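Local atomic coordinates of type III effector (Vibrio parahaemolyticus, PDB entry 2QHQ), a protein that is of unknown function but belongs to the HopJ family of type III effectors, which suggests a possible role as a secreted bacterial protein acting in host cells. Residues 47-51 and 52-56. Residues are numbered along the deposited sequence; the frame is centred on the assembly and turned at random. Where two conformers were deposited one is given.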
# COMPACT_ATOMS: atom_id res chain seq x y z
N ALA B 47 -14.70 7.27 1.08
CA ALA B 47 -14.17 8.64 1.12
C ALA B 47 -12.66 8.57 1.30
O ALA B 47 -12.14 7.70 2.01
CB ALA B 47 -14.80 9.43 2.28
N PHE B 48 -11.95 9.48 0.63
CA PHE B 48 -10.50 9.58 0.84
C PHE B 48 -9.98 10.98 0.59
O PHE B 48 -10.50 11.69 -0.27
CB PHE B 48 -9.71 8.55 0.00
CG PHE B 48 -9.61 8.87 -1.48
CD1 PHE B 48 -8.40 9.32 -2.04
CD2 PHE B 48 -10.70 8.64 -2.34
CE1 PHE B 48 -8.28 9.56 -3.43
CE2 PHE B 48 -10.59 8.86 -3.73
CZ PHE B 48 -9.38 9.33 -4.27
N THR B 49 -8.98 11.37 1.38
CA THR B 49 -8.31 12.64 1.16
C THR B 49 -7.04 12.38 0.38
O THR B 49 -6.48 11.28 0.42
CB THR B 49 -7.99 13.37 2.47
OG1 THR B 49 -7.43 12.44 3.41
CG2 THR B 49 -9.25 13.99 3.05
N ASN B 50 -6.63 13.38 -0.38
CA ASN B 50 -5.51 13.25 -1.28
C ASN B 50 -4.83 14.62 -1.34
O ASN B 50 -5.14 15.45 -2.20
CB ASN B 50 -6.03 12.80 -2.65
CG ASN B 50 -4.93 12.66 -3.70
OD1 ASN B 50 -3.73 12.75 -3.42
ND2 ASN B 50 -5.37 12.46 -4.95
N GLY B 51 -3.95 14.86 -0.37
CA GLY B 51 -3.29 16.15 -0.21
C GLY B 51 -4.33 17.24 0.01
O GLY B 51 -5.07 17.20 0.99
N ASN B 52 -4.41 18.17 -0.93
CA ASN B 52 -5.33 19.30 -0.78
C ASN B 52 -6.70 19.09 -1.41
O ASN B 52 -7.51 20.02 -1.49
CB ASN B 52 -4.69 20.60 -1.27
CG ASN B 52 -3.61 21.12 -0.33
OD1 ASN B 52 -2.58 21.63 -0.78
ND2 ASN B 52 -3.83 20.98 0.98
N THR B 53 -6.96 17.86 -1.84
CA THR B 53 -8.29 17.53 -2.32
C THR B 53 -8.94 16.41 -1.49
O THR B 53 -8.25 15.56 -0.91
CB THR B 53 -8.30 17.25 -3.84
OG1 THR B 53 -9.63 17.41 -4.35
CG2 THR B 53 -7.80 15.86 -4.16
N GLN B 54 -10.26 16.43 -1.39
CA GLN B 54 -11.00 15.48 -0.56
C GLN B 54 -12.10 14.92 -1.43
O GLN B 54 -12.76 15.67 -2.17
CB GLN B 54 -11.58 16.20 0.66
CG GLN B 54 -12.38 15.33 1.64
CD GLN B 54 -13.83 15.09 1.20
OE1 GLN B 54 -14.42 15.91 0.50
NE2 GLN B 54 -14.40 13.97 1.63
N ASN B 55 -12.31 13.61 -1.34
CA ASN B 55 -13.32 12.92 -2.15
C ASN B 55 -14.30 12.22 -1.22
O ASN B 55 -13.88 11.41 -0.39
CB ASN B 55 -12.66 11.86 -3.03
CG ASN B 55 -11.56 12.43 -3.90
OD1 ASN B 55 -11.82 13.00 -4.96
ND2 ASN B 55 -10.31 12.31 -3.43
N ASP B 56 -15.59 12.53 -1.35
CA ASP B 56 -16.61 11.78 -0.62
C ASP B 56 -16.70 10.38 -1.21
O ASP B 56 -16.21 10.15 -2.32
CB ASP B 56 -17.98 12.45 -0.75
CG ASP B 56 -18.08 13.76 0.01
OD1 ASP B 56 -17.24 14.02 0.90
OD2 ASP B 56 -19.04 14.51 -0.27
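Asn52 follows Gly51 at the tip of a reversal; the two are the central residues of a type II' turn running from Asn50 to Thr53, and Gly51 takes the positive phi (60°) that this turn type demands of its first corner. Thr53 closes the turn through a reciprocal pair of backbone bonds with Asn50, its N giving to Asn50 O at 3.0 Å and its O receiving Asn50 N at 2.8 Å. Its methyl CG2 lies alongside Asn50 CB (3.8 Å), while the amide of Asn50 runs on to the backbone of Asn103 in helix 102-110. Gln54 occupies the opposite face with Thr49, where CG rests against the Thr49 methyl CG2 at 3.7 Å. Bent at chi2 (-82°), its chain carries NE2 to Asp56 OD1, 2.9 Å away on the anti side of the carboxylate and somewhat out of its plane. Asn55 grips Phe48 O twice: its N and its side-chain ND2 both donate to that oxygen, at 2.8 and 3.2 Å, from opposite faces of the carbonyl plane. The same ND2 sits over one face of the Phe48 ring toward the rim, 3.2 Å from CZ, and the side-chain amide lies tilted over the ring, the two planes 24° apart. Asn60 and Asn103 hold the two ends of this amide, OD1 and ND2 respectively. The whole exemplifies a tight two-residue beta hairpin, here joined through strand 48-50 to strand 115-117 in a small antiparallel sheet whose Phe48 face packs against helix 102-110.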